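Local coordinates for protein SalCYP truncation (Salinispora tropica, PDB 7ABB) that belongs to the cytochrome P450 family and carries a bound heme c within a mainly helical fold, at residues R30-A34 and V45-Y49; S42-L46 and D301-P306; I111-R116 and T354-E358. One frame throughout, in Å; residues are numbered along the deposited sequence.

Interaction 1: R30-A34 and V45-Y49; sequences RADGA and VLSTY
The carbonyl oxygen of Gly-33 is met by a backbone N-H and a water. Ser-47 N donates to Gly-33 O over 2.9 Å, coming from well above the carbonyl plane (45° out of it). A water donates to the same Gly-33 O over 2.7 Å and is also hydrogen-bonded to Thr-48 OG1 at 2.8 Å, bridging the two segments. Thr-48 OG1 in turn caps Gly-51 N, so Thr-48 is both N-cap of helix 49-56 and partner of the bridging water.

Beside this point the Arg-30 chain, extended from CG to NE, runs past Ser-47. Its methylene CD rests 3.3 Å from Ser-47 OG, and farther out the guanidinium donates edge-on to that same hydroxyl. The bond from Arg-30 NH2 to Ser-47 OG measures 3.2 Å, with an N-H...O angle of 157°. Ser-47 holds its OG between the backbone N and the carbonyl carbon (chi1 67°), which brings the hydroxyl up to the arginine. Thr-48 CG2, 3.6 Å from Gly-33 CA, packs on the backbone of the turn.

That turn, from Ala-31 to Ala-34, is of type I' and carries backbone bonds in both directions between its end residues. It leads from helix 19-29 into strand 34-37, whose first residue forms an antiparallel, non-hydrogen-bonded pair with Leu-46. Here the CB of Ala-34 meets CD2 of Leu-46 at 3.8 Å, on the face of the sheet these two residues share, where Val-296 also touches Ala-34.

Gly-33 O carries both the backbone bond and the water link, so the turn itself is held through its main chain; Arg-30, just past helix 19-29, adds a side-chain bond to Ser-47.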
loop_
_atom_site.group_PDB
_atom_site.type_symbol
_atom_site.label_atom_id
_atom_site.label_comp_id
_atom_site.label_asym_id
_atom_site.label_seq_id
_atom_site.Cartn_x
_atom_site.Cartn_y
_atom_site.Cartn_z
ATOM N N ARG A 30 25.910 -1.720 5.060
ATOM C CA ARG A 30 25.458 -0.498 5.708
ATOM C C ARG A 30 26.384 -0.131 6.860
ATOM O O ARG A 30 26.797 -0.995 7.649
ATOM C CB ARG A 30 24.020 -0.639 6.199
ATOM C CG ARG A 30 23.808 -1.449 7.474
ATOM C CD ARG A 30 22.384 -1.963 7.500
ATOM N NE ARG A 30 21.948 -2.815 8.610
ATOM C CZ ARG A 30 21.264 -2.390 9.670
ATOM N NH1 ARG A 30 20.872 -3.270 10.590
ATOM N NH2 ARG A 30 20.986 -1.092 9.821
ATOM N N ALA A 31 26.742 1.154 6.917
ATOM C CA ALA A 31 27.451 1.741 8.042
ATOM C C ALA A 31 26.884 3.131 8.271
ATOM O O ALA A 31 26.455 3.806 7.323
ATOM C CB ALA A 31 28.969 1.832 7.801
ATOM N N ASP A 32 26.865 3.563 9.533
ATOM C CA ASP A 32 26.337 4.884 9.870
ATOM C C ASP A 32 24.882 5.022 9.431
ATOM O O ASP A 32 24.401 6.132 9.183
ATOM C CB ASP A 32 27.203 5.987 9.250
ATOM C CG ASP A 32 28.639 5.931 9.729
ATOM O OD1 ASP A 32 28.843 5.854 10.958
ATOM O OD2 ASP A 32 29.557 5.941 8.875
ATOM N N GLY A 33 24.166 3.907 9.347
ATOM C CA GLY A 33 22.744 3.928 9.052
ATOM C C GLY A 33 22.388 3.975 7.590
ATOM O O GLY A 33 21.233 4.285 7.271
ATOM N N ALA A 34 23.316 3.670 6.685
ATOM C CA ALA A 34 22.998 3.723 5.268
ATOM C C ALA A 34 24.037 2.973 4.454
ATOM O O ALA A 34 25.146 2.686 4.924
ATOM C CB ALA A 34 22.908 5.166 4.776
ATOM N N VAL A 45 20.706 4.716 0.418
ATOM C CA VAL A 45 19.649 3.903 1.007
ATOM C C VAL A 45 19.801 3.947 2.521
ATOM O O VAL A 45 20.766 3.389 3.071
ATOM C CB VAL A 45 19.691 2.454 0.501
ATOM C CG1 VAL A 45 18.541 1.653 1.099
ATOM C CG2 VAL A 45 19.649 2.411 -1.021
ATOM N N LEU A 46 18.865 4.599 3.206
ATOM C CA LEU A 46 18.861 4.569 4.662
ATOM C C LEU A 46 18.430 3.194 5.150
ATOM O O LEU A 46 17.613 2.519 4.522
ATOM C CB LEU A 46 17.944 5.640 5.237
ATOM C CG LEU A 46 18.306 7.067 4.834
ATOM C CD1 LEU A 46 17.524 8.048 5.677
ATOM C CD2 LEU A 46 19.790 7.415 4.978
ATOM N N SER A 47 19.010 2.757 6.273
ATOM C CA SER A 47 18.815 1.383 6.724
ATOM C C SER A 47 18.319 1.229 8.154
ATOM O O SER A 47 18.180 0.082 8.619
ATOM C CB SER A 47 20.119 0.602 6.587
ATOM O OG SER A 47 21.087 1.105 7.496
ATOM N N THR A 48 18.046 2.317 8.866
ATOM C CA THR A 48 17.607 2.234 10.251
ATOM C C THR A 48 16.194 2.770 10.398
ATOM O O THR A 48 15.762 3.650 9.640
ATOM C CB THR A 48 18.550 2.998 11.218
ATOM O OG1 THR A 48 18.424 4.428 11.054
ATOM C CG2 THR A 48 19.979 2.610 11.009
ATOM N N TYR A 49 15.498 2.249 11.411
ATOM C CA TYR A 49 14.166 2.737 11.741
ATOM C C TYR A 49 14.225 4.205 12.128
ATOM O O TYR A 49 13.467 5.018 11.591
ATOM C CB TYR A 49 13.587 1.910 12.880
ATOM C CG TYR A 49 12.255 2.367 13.376
ATOM C CD1 TYR A 49 11.091 1.915 12.785
ATOM C CD2 TYR A 49 12.147 3.231 14.458
ATOM C CE1 TYR A 49 9.831 2.324 13.243
ATOM C CE2 TYR A 49 10.901 3.638 14.932
ATOM C CZ TYR A 49 9.748 3.182 14.330
ATOM O OH TYR A 49 8.527 3.585 14.808
HETATM O O HOH W 1 19.368 5.564 8.715
#

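Interaction 2: S42-L46 and D301-P306; sequences SFWVL and DTVLLP
Trp-44 turns the CD1-NE1 edge of its indole to the carboxylate of Asp-301, just ahead of strand 302-304. The path of this side chain begins at CB, 4.3 Å from Val-303 CG2. With CG anti to the carbonyl carbon (chi1 -78°), the indole swings back toward the start of strand 302-304, and its CD1 comes within 3.4 Å of Asp-301 OD2. Next along the ring edge is NE1, which donates to a water 3.1 Å away lying in the indole plane; that water donates to Asp-301 OD2 over 2.6 Å. The ring and carboxylate planes stand 51° apart, and the same OD2 also accepts from Ser-298 N. The indole further meets His-36 edge-to-face.

The two strands themselves run parallel, the only such pair in an otherwise antiparallel five-strand sheet whose strand order matches the beta-1 sheet of P450s. Trp-44 N donates to Thr-302 O at 2.9 Å, and Trp-44 O accepts from Leu-304 N at 2.8 Å; Leu-46 N continues the pattern to Leu-304 O.

On the face of Val-45 and Leu-304, CE2 of Phe-43 touches Leu-304 CD1, and Val-45 CG1 lies 3.6 Å from Pro-306 CG, with Tyr-22 of helix 19-29 packing over this face. Leu-46 sets CG on Val-303 CG1. It also lies alongside Leu-305, with Leu-46 CD1 3.6 Å from Leu-305 CD2. The carbonyl oxygen of Leu-46 is buried against the Pro-306 ring without a polar partner.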
loop_
_atom_site.group_PDB
_atom_site.type_symbol
_atom_site.label_atom_id
_atom_site.label_comp_id
_atom_site.label_asym_id
_atom_site.label_seq_id
_atom_site.Cartn_x
_atom_site.Cartn_y
_atom_site.Cartn_z
ATOM N N SER A 42 23.082 7.054 -9.152
ATOM C CA SER A 42 23.547 6.833 -7.788
ATOM C C SER A 42 22.500 7.308 -6.793
ATOM O O SER A 42 21.652 8.147 -7.125
ATOM C CB SER A 42 24.889 7.523 -7.529
ATOM O OG SER A 42 24.703 8.870 -7.108
ATOM N N PHE A 43 22.539 6.752 -5.580
ATOM C CA PHE A 43 21.566 7.080 -4.542
ATOM C C PHE A 43 21.999 6.466 -3.220
ATOM O O PHE A 43 22.721 5.463 -3.181
ATOM C CB PHE A 43 20.148 6.611 -4.909
ATOM C CG PHE A 43 20.033 5.131 -5.203
ATOM C CD1 PHE A 43 20.241 4.645 -6.487
ATOM C CD2 PHE A 43 19.674 4.229 -4.204
ATOM C CE1 PHE A 43 20.114 3.288 -6.764
ATOM C CE2 PHE A 43 19.557 2.875 -4.474
ATOM C CZ PHE A 43 19.773 2.408 -5.753
ATOM N N TRP A 44 21.548 7.085 -2.138
ATOM C CA TRP A 44 21.710 6.546 -0.799
ATOM C C TRP A 44 20.478 5.750 -0.389
ATOM O O TRP A 44 19.349 6.067 -0.788
ATOM C CB TRP A 44 21.952 7.670 0.208
ATOM C CG TRP A 44 23.355 8.210 0.188
ATOM C CD1 TRP A 44 23.817 9.312 -0.483
ATOM C CD2 TRP A 44 24.500 7.667 0.886
ATOM N NE1 TRP A 44 25.163 9.484 -0.247
ATOM C CE2 TRP A 44 25.599 8.500 0.592
ATOM C CE3 TRP A 44 24.691 6.573 1.735
ATOM C CZ2 TRP A 44 26.872 8.268 1.109
ATOM C CZ3 TRP A 44 25.953 6.343 2.241
ATOM C CH2 TRP A 44 27.026 7.180 1.927
ATOM N N VAL A 45 20.706 4.716 0.418
ATOM C CA VAL A 45 19.649 3.903 1.007
ATOM C C VAL A 45 19.801 3.947 2.521
ATOM O O VAL A 45 20.766 3.389 3.071
ATOM C CB VAL A 45 19.691 2.454 0.501
ATOM C CG1 VAL A 45 18.541 1.653 1.099
ATOM C CG2 VAL A 45 19.649 2.411 -1.021
ATOM N N LEU A 46 18.865 4.599 3.206
ATOM C CA LEU A 46 18.861 4.569 4.662
ATOM C C LEU A 46 18.430 3.194 5.150
ATOM O O LEU A 46 17.613 2.519 4.522
ATOM C CB LEU A 46 17.944 5.640 5.237
ATOM C CG LEU A 46 18.306 7.067 4.834
ATOM C CD1 LEU A 46 17.524 8.048 5.677
ATOM C CD2 LEU A 46 19.790 7.415 4.978
ATOM N N ASP A 301 21.539 14.581 -3.589
ATOM C CA ASP A 301 21.446 13.129 -3.585
ATOM C C ASP A 301 20.000 12.682 -3.478
ATOM O O ASP A 301 19.207 13.226 -2.696
ATOM C CB ASP A 301 22.211 12.531 -2.406
ATOM C CG ASP A 301 23.726 12.540 -2.596
ATOM O OD1 ASP A 301 24.201 12.615 -3.749
ATOM O OD2 ASP A 301 24.452 12.468 -1.577
ATOM N N THR A 302 19.673 11.639 -4.232
ATOM C CA THR A 302 18.457 10.878 -3.990
ATOM C C THR A 302 18.681 9.951 -2.807
ATOM O O THR A 302 19.750 9.339 -2.688
ATOM C CB THR A 302 18.092 10.088 -5.238
ATOM O OG1 THR A 302 17.801 11.007 -6.300
ATOM C CG2 THR A 302 16.896 9.179 -5.001
ATOM N N VAL A 303 17.696 9.893 -1.916
ATOM C CA VAL A 303 17.743 9.045 -0.732
ATOM C C VAL A 303 16.492 8.178 -0.711
ATOM O O VAL A 303 15.379 8.691 -0.755
ATOM C CB VAL A 303 17.830 9.875 0.560
ATOM C CG1 VAL A 303 17.951 8.983 1.771
ATOM C CG2 VAL A 303 19.018 10.816 0.505
ATOM N N LEU A 304 16.678 6.871 -0.598
ATOM C CA LEU A 304 15.554 5.951 -0.483
ATOM C C LEU A 304 15.299 5.577 0.970
ATOM O O LEU A 304 16.232 5.431 1.772
ATOM C CB LEU A 304 15.790 4.680 -1.301
ATOM C CG LEU A 304 16.057 4.855 -2.791
ATOM C CD1 LEU A 304 15.983 3.500 -3.478
ATOM C CD2 LEU A 304 15.082 5.847 -3.410
ATOM N N LEU A 305 14.019 5.352 1.281
ATOM C CA LEU A 305 13.526 5.091 2.631
ATOM C C LEU A 305 12.819 3.735 2.646
ATOM O O LEU A 305 11.589 3.667 2.785
ATOM C CB LEU A 305 12.590 6.211 3.081
ATOM C CG LEU A 305 13.179 7.633 3.012
ATOM C CD1 LEU A 305 12.152 8.642 3.541
ATOM C CD2 LEU A 305 14.444 7.723 3.770
ATOM N N PRO A 306 13.559 2.629 2.505
ATOM C CA PRO A 306 12.888 1.321 2.352
ATOM C C PRO A 306 12.222 0.866 3.644
ATOM O O PRO A 306 12.875 0.683 4.677
ATOM C CB PRO A 306 14.028 0.382 1.938
ATOM C CG PRO A 306 15.267 1.058 2.478
ATOM C CD PRO A 306 15.015 2.517 2.292
HETATM O O HOH W 2 21.580 10.835 -6.176
HETATM O O HOH W 3 24.303 9.602 -4.505
HETATM O O HOH W 4 26.933 11.596 -1.708
#

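Interaction 3: I111-R116 and T354-E358; sequences IRANAR and TAWEE
Thr-354 presses its methyl into the backbone of helix 108-120, with CG2 3.5 Å from Arg-112 CA. The same CG2 meets Ile-111 CG2 at 3.8 Å, the two side chains crossing at about a right angle, while Thr-354 OG1 turns to the carbonyl of Ala-350 in its own helix. One turn on, the CB of Ala-115 rests 4.0 Å from the CB of Glu-358 and also faces the backbone of Ala-355. The axes of segments 111-116 and 354-358 approach to 8.9 Å, crossing at -45°, consistent with the small residues here.

The pair probably corresponds to helices D and L of the P450 core, the latter following the heme-binding loop; helix 130-147 covers Ile-111 and Ala-115 through Tyr-138.

On the outer side, where Arg-116 is exposed, charge takes over. Arg-112 bends at chi3 (-60°), laying one guanidinium face over Thr-354 CG2 and leaving its edge to two carboxylates. NH1 of Arg-112 bonds Glu-358 OE2 at 2.9 Å, on the anti lone pair, and also Glu-357 OE1 at 2.9 Å; NH2 of Arg-112 joins that Glu-357 OE1 at 3.1 Å, so one oxygen is held end-on by two nitrogens. The largely buried Glu-358, folded back at chi2 and probably kept ionised by its two arginines, offers its other oxygen to Arg-116, whose NE forms a salt bridge to Glu-358 OE1 at 3.0 Å with the flat groups nearly perpendicular. A water bridges the same pair, accepting from Arg-116 NH2 and donating to Glu-358 OE2.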
loop_
_atom_site.group_PDB
_atom_site.type_symbol
_atom_site.label_atom_id
_atom_site.label_comp_id
_atom_site.label_asym_id
_atom_site.label_seq_id
_atom_site.Cartn_x
_atom_site.Cartn_y
_atom_site.Cartn_z
ATOM N N ILE A 111 -17.845 -3.743 2.724
ATOM C CA ILE A 111 -16.610 -4.494 2.529
ATOM C C ILE A 111 -16.818 -5.952 2.905
ATOM O O ILE A 111 -16.402 -6.872 2.189
ATOM C CB ILE A 111 -15.484 -3.872 3.366
ATOM C CG1 ILE A 111 -15.146 -2.459 2.891
ATOM C CG2 ILE A 111 -14.251 -4.780 3.332
ATOM C CD1 ILE A 111 -14.226 -1.749 3.848
ATOM N N ARG A 112 -17.467 -6.175 4.046
ATOM C CA ARG A 112 -17.690 -7.531 4.538
ATOM C C ARG A 112 -18.578 -8.330 3.597
ATOM O O ARG A 112 -18.301 -9.502 3.304
ATOM C CB ARG A 112 -18.294 -7.465 5.938
ATOM C CG ARG A 112 -18.335 -8.832 6.626
ATOM C CD ARG A 112 -18.899 -8.795 8.034
ATOM N NE ARG A 112 -18.089 -7.935 8.869
ATOM C CZ ARG A 112 -16.863 -8.205 9.312
ATOM N NH1 ARG A 112 -16.252 -9.361 9.042
ATOM N NH2 ARG A 112 -16.231 -7.294 10.040
ATOM N N ALA A 113 -19.671 -7.718 3.124
ATOM C CA ALA A 113 -20.571 -8.426 2.220
ATOM C C ALA A 113 -19.877 -8.757 0.907
ATOM O O ALA A 113 -20.129 -9.815 0.309
ATOM C CB ALA A 113 -21.825 -7.598 1.968
ATOM N N ASN A 114 -19.012 -7.847 0.452
ATOM C CA ASN A 114 -18.175 -8.064 -0.726
ATOM C C ASN A 114 -17.261 -9.281 -0.531
ATOM O O ASN A 114 -17.297 -10.228 -1.331
ATOM C CB ASN A 114 -17.409 -6.761 -0.976
ATOM C CG ASN A 114 -16.390 -6.810 -2.094
ATOM O OD1 ASN A 114 -16.296 -7.741 -2.883
ATOM N ND2 ASN A 114 -15.591 -5.754 -2.151
ATOM N N ALA A 115 -16.488 -9.305 0.557
ATOM C CA ALA A 115 -15.631 -10.452 0.822
ATOM C C ALA A 115 -16.438 -11.738 0.862
ATOM O O ALA A 115 -16.064 -12.748 0.251
ATOM C CB ALA A 115 -14.916 -10.283 2.143
ATOM N N ARG A 116 -17.556 -11.721 1.587
ATOM C CA ARG A 116 -18.327 -12.951 1.786
ATOM C C ARG A 116 -18.888 -13.461 0.467
ATOM O O ARG A 116 -18.871 -14.671 0.181
ATOM C CB ARG A 116 -19.441 -12.700 2.803
ATOM C CG ARG A 116 -20.233 -13.928 3.183
ATOM C CD ARG A 116 -21.351 -13.615 4.166
ATOM N NE ARG A 116 -20.885 -13.161 5.481
ATOM C CZ ARG A 116 -21.079 -11.945 5.995
ATOM N NH1 ARG A 116 -21.722 -10.988 5.320
ATOM N NH2 ARG A 116 -20.629 -11.669 7.207
ATOM N N THR A 354 -11.090 -7.478 7.453
ATOM C CA THR A 354 -12.406 -7.996 7.084
ATOM C C THR A 354 -12.271 -9.183 6.142
ATOM O O THR A 354 -12.983 -10.196 6.298
ATOM C CB THR A 354 -13.237 -6.884 6.451
ATOM O OG1 THR A 354 -13.402 -5.816 7.390
ATOM C CG2 THR A 354 -14.592 -7.385 6.086
ATOM N N ALA A 355 -11.385 -9.078 5.146
ATOM C CA ALA A 355 -11.220 -10.194 4.211
ATOM C C ALA A 355 -10.746 -11.429 4.939
ATOM O O ALA A 355 -11.258 -12.532 4.703
ATOM C CB ALA A 355 -10.232 -9.845 3.113
ATOM N N TRP A 356 -9.764 -11.283 5.822
ATOM C CA TRP A 356 -9.273 -12.465 6.520
ATOM C C TRP A 356 -10.306 -13.031 7.500
ATOM O O TRP A 356 -10.360 -14.254 7.715
ATOM C CB TRP A 356 -7.957 -12.152 7.244
ATOM C CG TRP A 356 -6.778 -11.911 6.299
ATOM C CD1 TRP A 356 -6.712 -12.190 4.965
ATOM C CD2 TRP A 356 -5.513 -11.336 6.656
ATOM N NE1 TRP A 356 -5.470 -11.825 4.471
ATOM C CE2 TRP A 356 -4.730 -11.283 5.487
ATOM C CE3 TRP A 356 -4.994 -10.846 7.840
ATOM C CZ2 TRP A 356 -3.425 -10.775 5.489
ATOM C CZ3 TRP A 356 -3.706 -10.333 7.841
ATOM C CH2 TRP A 356 -2.943 -10.307 6.675
ATOM N N GLU A 357 -11.129 -12.183 8.112
ATOM C CA GLU A 357 -12.219 -12.667 8.948
ATOM C C GLU A 357 -13.172 -13.531 8.130
ATOM O O GLU A 357 -13.537 -14.654 8.523
ATOM C CB GLU A 357 -12.963 -11.478 9.574
ATOM C CG GLU A 357 -12.233 -10.794 10.722
ATOM C CD GLU A 357 -12.910 -9.520 11.181
ATOM O OE1 GLU A 357 -13.674 -8.927 10.386
ATOM O OE2 GLU A 357 -12.686 -9.099 12.338
ATOM N N GLU A 358 -13.634 -12.998 6.996
ATOM C CA GLU A 358 -14.614 -13.745 6.214
ATOM C C GLU A 358 -13.979 -14.991 5.603
ATOM O O GLU A 358 -14.642 -16.027 5.479
ATOM C CB GLU A 358 -15.239 -12.849 5.138
ATOM C CG GLU A 358 -16.072 -11.697 5.702
ATOM C CD GLU A 358 -17.162 -12.183 6.601
ATOM O OE1 GLU A 358 -17.947 -13.048 6.157
ATOM O OE2 GLU A 358 -17.241 -11.713 7.750
HETATM O O HOH W 5 -18.651 -12.981 9.466
#

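Overall arrangement
Interactions 1 and 2 are neighbours on the same sheet: they share Val-45 and Leu-46, their centres lie about 10 Å apart, and Ala-34 CB of interaction 1 packs 3.8 Å from Trp-44 CE3 of interaction 2. Interaction 3 stands on the opposite side of the chain's centre, its own centre about 39 Å from that of interaction 1 and 38 Å from that of interaction 2, with nearest atoms about 19 Å away in both cases. Both regions lie near the heme c without touching it through these side chains: that of Leu-305 in interaction 2 is about 7 Å from it, and that of Ile-111 in interaction 3 about 10 Å.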